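Local coordinates for protein ORF14 (PDB 2WPX) that binds acetyl-CoA and, as a tandem GNAT protein of the clavulanic acid biosynthesis pathway, probably acts as an acyltransferase, at residues A[160-165]-A[299-304]; A[166-171]-A[284-289]. All blocks are in the same frame, centred on the assembly; numbering follows the deposited sequence.

How the contacts relate
Strand 149-162 belongs to the N-terminal GNAT unit, and its end enters contact 1 at 160-165. The chain runs straight on into 166-171, the first half of contact 2. It then passes through strands 180-185, 234-242, 247-256 and 263-271 to helix 280-295. There 284-289 closes contact 2, a loop of 112 residues. The next strand, 301-307, closes contact 1 around it, so the smaller loop sits within the larger. Contact 1 pairs strand 149-162 of the N-terminal unit with strand 301-307 of the C-terminal unit. Contact 2 lays the following linker on a helix of the C-terminal unit. Leu161 touches Pro168, and the centres are about 11 Å apart.

Contact 1: residues A[160-165]-A[299-304]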
ATOM      1  N   TRP A 160      -2.453 -10.412   8.502  1.00 15.17           N
ATOM      2  CA  TRP A 160      -3.710  -9.951   9.054  1.00 15.56           C
ATOM      3  C   TRP A 160      -3.790 -10.213  10.539  1.00 16.15           C
ATOM      4  O   TRP A 160      -3.340 -11.233  11.032  1.00 15.85           O
ATOM      5  CB  TRP A 160      -4.946 -10.597   8.362  1.00 16.29           C
ATOM      6  CG  TRP A 160      -5.222 -10.035   6.957  1.00 16.11           C
ATOM      7  CD1 TRP A 160      -4.805 -10.575   5.786  1.00 16.03           C
ATOM      8  CD2 TRP A 160      -5.926  -8.826   6.614  1.00 14.99           C
ATOM      9  NE1 TRP A 160      -5.194  -9.793   4.735  1.00 16.39           N
ATOM     10  CE2 TRP A 160      -5.902  -8.720   5.209  1.00 16.48           C
ATOM     11  CE3 TRP A 160      -6.599  -7.841   7.356  1.00 13.13           C
ATOM     12  CZ2 TRP A 160      -6.519  -7.674   4.527  1.00 12.44           C
ATOM     13  CZ3 TRP A 160      -7.185  -6.811   6.699  1.00 11.15           C
ATOM     14  CH2 TRP A 160      -7.172  -6.741   5.284  1.00 12.45           C
ATOM     15  N   LEU A 161      -4.337  -9.236  11.244  1.00 16.46           N
ATOM     16  CA  LEU A 161      -4.712  -9.392  12.626  1.00 16.38           C
ATOM     17  C   LEU A 161      -6.212  -9.211  12.733  1.00 17.52           C
ATOM     18  O   LEU A 161      -6.765  -8.199  12.311  1.00 17.60           O
ATOM     19  CB  LEU A 161      -4.022  -8.348  13.472  1.00 15.46           C
ATOM     20  CG  LEU A 161      -4.527  -8.213  14.933  1.00 15.44           C
ATOM     21  CD1 LEU A 161      -4.316  -9.499  15.773  1.00 13.00           C
ATOM     22  CD2 LEU A 161      -3.913  -6.967  15.606  1.00 12.89           C
ATOM     23  N   ASP A 162      -6.863 -10.210  13.298  1.00 18.56           N
ATOM     24  CA  ASP A 162      -8.263 -10.179  13.520  1.00 20.42           C
ATOM     25  C   ASP A 162      -8.492 -10.159  15.020  1.00 21.11           C
ATOM     26  O   ASP A 162      -8.385 -11.179  15.710  1.00 22.81           O
ATOM     27  CB  ASP A 162      -8.853 -11.430  12.918  1.00 22.03           C
ATOM     28  CG  ASP A 162     -10.317 -11.575  13.158  1.00 24.54           C
ATOM     29  OD1 ASP A 162     -10.913 -10.938  14.061  1.00 27.81           O
ATOM     30  OD2 ASP A 162     -10.886 -12.391  12.420  1.00 27.82           O
ATOM     31  N   LEU A 163      -8.846  -8.984  15.507  1.00 23.50           N
ATOM     32  CA  LEU A 163      -9.083  -8.761  16.904  1.00 23.63           C
ATOM     33  C   LEU A 163     -10.186  -9.640  17.514  1.00 24.81           C
ATOM     34  O   LEU A 163     -10.227  -9.769  18.725  1.00 24.32           O
ATOM     35  CB  LEU A 163      -9.392  -7.287  17.139  1.00 22.77           C
ATOM     36  CG  LEU A 163      -8.210  -6.319  17.263  1.00 22.40           C
ATOM     37  CD1 LEU A 163      -7.167  -6.645  16.276  1.00 25.19           C
ATOM     38  CD2 LEU A 163      -8.763  -4.914  16.999  1.00 23.76           C
ATOM     39  N   ASP A 164     -11.088 -10.194  16.707  1.00 26.02           N
ATOM     40  CA  ASP A 164     -12.070 -11.162  17.228  1.00 28.82           C
ATOM     41  C   ASP A 164     -11.458 -12.538  17.435  1.00 28.80           C
ATOM     42  O   ASP A 164     -12.074 -13.419  18.014  1.00 29.84           O
ATOM     43  CB  ASP A 164     -13.254 -11.371  16.276  1.00 30.66           C
ATOM     44  CG  ASP A 164     -14.248 -10.237  16.306  1.00 33.60           C
ATOM     45  OD1 ASP A 164     -14.962 -10.089  15.276  1.00 37.83           O
ATOM     46  OD2 ASP A 164     -14.292  -9.487  17.312  1.00 34.07           O
ATOM     47  N   ARG A 165     -10.268 -12.745  16.905  1.00 29.10           N
ATOM     48  CA  ARG A 165      -9.579 -14.017  17.099  1.00 29.60           C
ATOM     49  C   ARG A 165      -8.505 -13.856  18.177  1.00 28.30           C
ATOM     50  O   ARG A 165      -8.248 -14.761  18.931  1.00 28.36           O
ATOM     51  CB  ARG A 165      -8.949 -14.463  15.793  1.00 30.19           C
ATOM     52  CG  ARG A 165      -8.319 -15.808  15.838  1.00 34.37           C
ATOM     53  CD  ARG A 165      -6.955 -15.769  15.169  1.00 40.67           C
ATOM     54  NE  ARG A 165      -6.992 -15.944  13.712  1.00 43.75           N
ATOM     55  CZ  ARG A 165      -6.932 -17.135  13.105  1.00 48.71           C
ATOM     56  NH1 ARG A 165      -6.866 -18.259  13.817  1.00 47.28           N
ATOM     57  NH2 ARG A 165      -6.954 -17.211  11.775  1.00 52.29           N
ATOM     58  N   VAL A 299     -13.142  -1.114  14.537  1.00 24.21           N
ATOM     59  CA  VAL A 299     -11.999  -1.753  13.910  1.00 21.72           C
ATOM     60  C   VAL A 299     -11.701  -3.130  14.504  1.00 23.12           C
ATOM     61  O   VAL A 299     -11.685  -3.343  15.713  1.00 24.63           O
ATOM     62  CB  VAL A 299     -10.721  -0.861  13.948  1.00 20.11           C
ATOM     63  CG1 VAL A 299      -9.563  -1.677  13.557  1.00 18.34           C
ATOM     64  CG2 VAL A 299     -10.862   0.313  13.006  1.00 17.71           C
ATOM     65  N   ARG A 300     -11.490  -4.093  13.621  1.00 23.28           N
ATOM     66  CA  ARG A 300     -11.542  -5.482  14.026  1.00 24.18           C
ATOM     67  C   ARG A 300     -10.474  -6.161  13.210  1.00 21.68           C
ATOM     68  O   ARG A 300      -9.835  -7.141  13.680  1.00 22.01           O
ATOM     69  CB  ARG A 300     -12.920  -6.033  13.673  1.00 26.72           C
ATOM     70  CG  ARG A 300     -13.881  -6.400  14.797  1.00 35.33           C
ATOM     71  CD  ARG A 300     -13.837  -5.591  16.088  1.00 41.68           C
ATOM     72  NE  ARG A 300     -13.865  -6.521  17.218  1.00 49.77           N
ATOM     73  CZ  ARG A 300     -13.008  -6.482  18.245  1.00 54.05           C
ATOM     74  NH1 ARG A 300     -12.097  -5.506  18.330  1.00 51.66           N
ATOM     75  NH2 ARG A 300     -13.079  -7.398  19.211  1.00 57.80           N
ATOM     76  N   LEU A 301     -10.277  -5.652  11.977  1.00 17.73           N
ATOM     77  CA  LEU A 301      -9.317  -6.282  11.045  1.00 15.95           C
ATOM     78  C   LEU A 301      -8.225  -5.350  10.603  1.00 14.64           C
ATOM     79  O   LEU A 301      -8.484  -4.272  10.017  1.00 15.56           O
ATOM     80  CB  LEU A 301     -10.018  -6.870   9.808  1.00 15.96           C
ATOM     81  CG  LEU A 301     -11.129  -7.915  10.019  1.00 16.93           C
ATOM     82  CD1 LEU A 301     -11.978  -8.098   8.715  1.00 15.59           C
ATOM     83  CD2 LEU A 301     -10.509  -9.226  10.384  1.00 18.03           C
ATOM     84  N   VAL A 302      -6.981  -5.736  10.871  1.00 14.76           N
ATOM     85  CA  VAL A 302      -5.882  -4.832  10.651  1.00 13.50           C
ATOM     86  C   VAL A 302      -4.890  -5.527   9.753  1.00 15.58           C
ATOM     87  O   VAL A 302      -4.535  -6.682   9.966  1.00 17.94           O
ATOM     88  CB  VAL A 302      -5.233  -4.423  11.981  1.00 14.89           C
ATOM     89  CG1 VAL A 302      -4.080  -3.431  11.734  1.00 13.38           C
ATOM     90  CG2 VAL A 302      -6.267  -3.839  12.898  1.00 11.54           C
ATOM     91  N   GLU A 303      -4.494  -4.875   8.682  1.00 13.52           N
ATOM     92  CA  GLU A 303      -3.530  -5.484   7.794  1.00 12.68           C
ATOM     93  C   GLU A 303      -2.198  -4.716   7.854  1.00 13.70           C
ATOM     94  O   GLU A 303      -2.153  -3.507   8.200  1.00 14.10           O
ATOM     95  CB  GLU A 303      -4.066  -5.513   6.352  1.00 13.45           C
ATOM     96  CG  GLU A 303      -3.976  -4.174   5.650  1.00 14.13           C
ATOM     97  CD  GLU A 303      -4.564  -4.216   4.227  1.00 19.26           C
ATOM     98  OE1 GLU A 303      -3.919  -4.778   3.327  1.00 15.76           O
ATOM     99  OE2 GLU A 303      -5.673  -3.685   4.027  1.00 17.23           O
ATOM    100  N   THR A 304      -1.124  -5.420   7.506  1.00 13.74           N
ATOM    101  CA  THR A 304       0.169  -4.805   7.388  1.00 14.79           C
ATOM    102  C   THR A 304       1.042  -5.635   6.418  1.00 15.29           C
ATOM    103  O   THR A 304       0.606  -6.727   5.989  1.00 15.17           O
ATOM    104  CB  THR A 304       0.852  -4.729   8.795  1.00 15.54           C
ATOM    105  OG1 THR A 304       1.870  -3.710   8.806  1.00 14.23           O
ATOM    106  CG2 THR A 304       1.422  -6.107   9.206  1.00 12.44           C
TER
HETATM  107  O   HOH W   1     -10.512  -7.774  20.614  1.00 42.08           O
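Trp160 lies over Glu303 at one end of an antiparallel strand pair, 160-162 with 301-304. Leu161 and Val302 form the hydrogen-bonded pair. Leu161 N to Val302 O is 2.9 Å, and Val302 N returns a bond to Leu161 O. Leu163 N extends the ladder past the strand end to Arg300 O.

Glu303 can be followed outward. Its CB sits over one face of the Trp160 six-membered ring, 3.4 Å from the centroid, a CH-pi contact. CG stands between the backbone N and the carbonyl carbon (chi1 77°), and the chain then runs extended alongside the indole. CG and CD pass near CH2. OE2 comes 3.6 Å from Trp160 CH2, while OE1 is hydrogen-bonded to His158 NE2. The carboxylate is tilted 34° from the ring plane. Asp162 lies beside Leu301, with CG 3.6 Å from Leu301 CD2. Its OD1 accepts from Asp164 N, an Asx turn that shapes the exit from the strand.

Arg300 bends at chi2 and chi3 to reach Asp164. Asp164 OD2 takes NE of Arg300 at 3.0 Å and also NH2, a salt bridge with two weak bonds. The carboxylate and guanidinium planes are 72° apart. One face of the guanidinium is covered by Leu163 CB and Asp164 N. A water joins Arg300 NH2 to Leu163 O.

Strand 149-162 runs between 301-307 and 323-334, and 301-307 also pairs with 263-271, so a strand of the N-terminal GNAT unit is inserted among strands of the C-terminal one. Phe322 touches Leu161 and Val302, and Leu293 of helix 280-295 packs on Leu163.

Contact 2: residues A[166-171]-A[284-289]; sequences HDPLAD and LKLANL
Residues 167-170 form a type I beta turn, closed by Ala170 N to Asp167 O at 3.1 Å, and Pro168 and Leu169 at its corners rest on Leu286 and Leu289 of the helix. Asp167 OD2 steadies the turn. It accepts from Leu169 N at 2.7 Å, an Asx turn, with the donor well above the carboxylate plane.

The CB of Pro168 is directed toward the helix and faces Leu286 CD2. That same methyl lies 3.4 Å from Pro168 O. Pro168 CG meets CD2 of Leu289 at 3.6 Å, and the two side chains cross at about a right angle. The two leucines are three residues apart in the helix, so they line one side of it, and both Pro168 and Leu169 touch the pair. This is helix 280-295 of the C-terminal GNAT unit, met by the linker that follows strand 149-162. Leu169 and Leu286 lie alongside each other and run opposite ways. Leu169 CD2 lies 3.6 Å from the carbonyl oxygen Leu286 O. The other branch, CD1, crosses to Leu289 CD2. With CG anti to the backbone N (chi1 -177°), Leu289 places its CD2 methyl against both Pro168 and Leu169. Pro174, further along the linker, also packs on Leu286.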
ATOM      1  N   HIS A 166      -7.865 -12.699  18.247  1.00 26.85           N
ATOM      2  CA  HIS A 166      -6.770 -12.551  19.206  1.00 25.39           C
ATOM      3  C   HIS A 166      -6.705 -11.106  19.655  1.00 23.12           C
ATOM      4  O   HIS A 166      -6.660 -10.221  18.842  1.00 21.89           O
ATOM      5  CB  HIS A 166      -5.422 -12.968  18.614  1.00 24.82           C
ATOM      6  CG  HIS A 166      -4.253 -12.601  19.491  1.00 27.29           C
ATOM      7  ND1 HIS A 166      -4.072 -13.133  20.754  1.00 27.85           N
ATOM      8  CD2 HIS A 166      -3.241 -11.715  19.314  1.00 24.76           C
ATOM      9  CE1 HIS A 166      -2.991 -12.611  21.304  1.00 25.71           C
ATOM     10  NE2 HIS A 166      -2.469 -11.746  20.449  1.00 24.99           N
ATOM     11  N   ASP A 167      -6.737 -10.858  20.950  1.00 22.27           N
ATOM     12  CA  ASP A 167      -6.654  -9.463  21.410  1.00 21.94           C
ATOM     13  C   ASP A 167      -5.256  -9.062  21.894  1.00 20.36           C
ATOM     14  O   ASP A 167      -4.883  -9.392  22.990  1.00 20.80           O
ATOM     15  CB  ASP A 167      -7.702  -9.224  22.503  1.00 22.19           C
ATOM     16  CG  ASP A 167      -7.594  -7.841  23.112  1.00 23.02           C
ATOM     17  OD1 ASP A 167      -8.205  -7.701  24.189  1.00 26.26           O
ATOM     18  OD2 ASP A 167      -6.885  -6.935  22.567  1.00 15.89           O
ATOM     19  N   PRO A 168      -4.467  -8.353  21.073  1.00 19.45           N
ATOM     20  CA  PRO A 168      -3.115  -8.111  21.588  1.00 19.46           C
ATOM     21  C   PRO A 168      -3.100  -7.176  22.796  1.00 19.67           C
ATOM     22  O   PRO A 168      -2.066  -6.994  23.452  1.00 20.05           O
ATOM     23  CB  PRO A 168      -2.398  -7.453  20.416  1.00 18.63           C
ATOM     24  CG  PRO A 168      -3.463  -6.860  19.601  1.00 19.23           C
ATOM     25  CD  PRO A 168      -4.717  -7.669  19.804  1.00 18.96           C
ATOM     26  N   LEU A 169      -4.222  -6.553  23.094  1.00 19.32           N
ATOM     27  CA  LEU A 169      -4.151  -5.584  24.161  1.00 19.99           C
ATOM     28  C   LEU A 169      -4.803  -6.192  25.422  1.00 20.72           C
ATOM     29  O   LEU A 169      -5.079  -5.506  26.372  1.00 19.28           O
ATOM     30  CB  LEU A 169      -4.778  -4.256  23.710  1.00 19.85           C
ATOM     31  CG  LEU A 169      -3.964  -3.311  22.805  1.00 17.95           C
ATOM     32  CD1 LEU A 169      -4.912  -2.394  21.994  1.00 20.25           C
ATOM     33  CD2 LEU A 169      -3.102  -2.444  23.690  1.00 17.44           C
ATOM     34  N   ALA A 170      -5.030  -7.505  25.419  1.00 21.44           N
ATOM     35  CA  ALA A 170      -5.665  -8.119  26.608  1.00 23.57           C
ATOM     36  C   ALA A 170      -4.827  -7.907  27.887  1.00 24.33           C
ATOM     37  O   ALA A 170      -5.403  -7.834  28.936  1.00 24.72           O
ATOM     38  CB  ALA A 170      -5.972  -9.633  26.411  1.00 23.13           C
ATOM     39  N   ASP A 171      -3.490  -7.813  27.795  1.00 24.87           N
ATOM     40  CA  ASP A 171      -2.648  -7.476  28.976  1.00 26.50           C
ATOM     41  C   ASP A 171      -2.163  -6.035  28.923  1.00 25.84           C
ATOM     42  O   ASP A 171      -1.016  -5.769  29.260  1.00 27.23           O
ATOM     43  CB  ASP A 171      -1.415  -8.399  29.094  1.00 27.07           C
ATOM     44  CG  ASP A 171      -1.811  -9.853  29.313  1.00 31.40           C
ATOM     45  OD1 ASP A 171      -2.705 -10.079  30.175  1.00 33.35           O
ATOM     46  OD2 ASP A 171      -1.265 -10.755  28.615  1.00 32.66           O
ATOM     47  N   LEU A 284       5.429   0.665  20.735  1.00 15.74           N
ATOM     48  CA  LEU A 284       4.845   1.526  19.738  1.00 14.81           C
ATOM     49  C   LEU A 284       3.572   0.916  19.048  1.00 14.88           C
ATOM     50  O   LEU A 284       2.543   1.571  18.971  1.00 14.57           O
ATOM     51  CB  LEU A 284       5.926   1.960  18.734  1.00 14.31           C
ATOM     52  CG  LEU A 284       6.866   3.056  19.253  1.00 15.64           C
ATOM     53  CD1 LEU A 284       7.919   3.366  18.208  1.00 15.91           C
ATOM     54  CD2 LEU A 284       6.132   4.370  19.651  1.00 12.39           C
ATOM     55  N   LYS A 285       3.618  -0.326  18.588  1.00 15.95           N
ATOM     56  CA  LYS A 285       2.424  -0.888  17.923  1.00 16.87           C
ATOM     57  C   LYS A 285       1.241  -1.021  18.842  1.00 16.39           C
ATOM     58  O   LYS A 285       0.100  -0.743  18.434  1.00 15.55           O
ATOM     59  CB  LYS A 285       2.694  -2.236  17.255  1.00 18.14           C
ATOM     60  CG  LYS A 285       3.617  -2.141  16.104  1.00 18.81           C
ATOM     61  CD  LYS A 285       3.978  -3.548  15.715  1.00 24.05           C
ATOM     62  CE  LYS A 285       4.109  -3.681  14.209  1.00 26.55           C
ATOM     63  NZ  LYS A 285       5.470  -3.265  13.939  1.00 26.31           N
ATOM     64  N   LEU A 286       1.510  -1.424  20.092  1.00 17.35           N
ATOM     65  CA  LEU A 286       0.439  -1.634  21.044  1.00 17.56           C
ATOM     66  C   LEU A 286      -0.115  -0.312  21.507  1.00 17.19           C
ATOM     67  O   LEU A 286      -1.337  -0.174  21.605  1.00 17.92           O
ATOM     68  CB  LEU A 286       0.888  -2.455  22.229  1.00 19.26           C
ATOM     69  CG  LEU A 286       0.962  -3.933  21.896  1.00 19.08           C
ATOM     70  CD1 LEU A 286       1.705  -4.554  23.041  1.00 18.44           C
ATOM     71  CD2 LEU A 286      -0.431  -4.545  21.778  1.00 13.04           C
ATOM     72  N   ALA A 287       0.749   0.668  21.780  1.00 15.97           N
ATOM     73  CA  ALA A 287       0.226   1.985  22.170  1.00 15.82           C
ATOM     74  C   ALA A 287      -0.547   2.610  21.007  1.00 14.91           C
ATOM     75  O   ALA A 287      -1.610   3.173  21.221  1.00 15.61           O
ATOM     76  CB  ALA A 287       1.394   2.962  22.644  1.00 14.97           C
ATOM     77  N   ASN A 288      -0.014   2.532  19.783  1.00 14.46           N
ATOM     78  CA  ASN A 288      -0.750   3.086  18.624  1.00 15.36           C
ATOM     79  C   ASN A 288      -2.072   2.359  18.335  1.00 15.70           C
ATOM     80  O   ASN A 288      -3.038   2.983  17.926  1.00 16.25           O
ATOM     81  CB  ASN A 288       0.094   3.090  17.356  1.00 14.84           C
ATOM     82  CG  ASN A 288      -0.253   4.268  16.418  1.00 16.65           C
ATOM     83  OD1 ASN A 288      -0.272   4.108  15.185  1.00 20.26           O
ATOM     84  ND2 ASN A 288      -0.522   5.449  16.999  1.00 10.39           N
ATOM     85  N   LEU A 289      -2.105   1.043  18.521  1.00 15.43           N
ATOM     86  CA  LEU A 289      -3.348   0.324  18.317  1.00 16.17           C
ATOM     87  C   LEU A 289      -4.380   0.791  19.348  1.00 16.34           C
ATOM     88  O   LEU A 289      -5.533   1.034  19.042  1.00 17.07           O
ATOM     89  CB  LEU A 289      -3.147  -1.186  18.374  1.00 16.89           C
ATOM     90  CG  LEU A 289      -4.405  -2.054  18.088  1.00 18.84           C
ATOM     91  CD1 LEU A 289      -4.839  -1.869  16.681  1.00 17.92           C
ATOM     92  CD2 LEU A 289      -4.217  -3.556  18.383  1.00 15.53           C
TER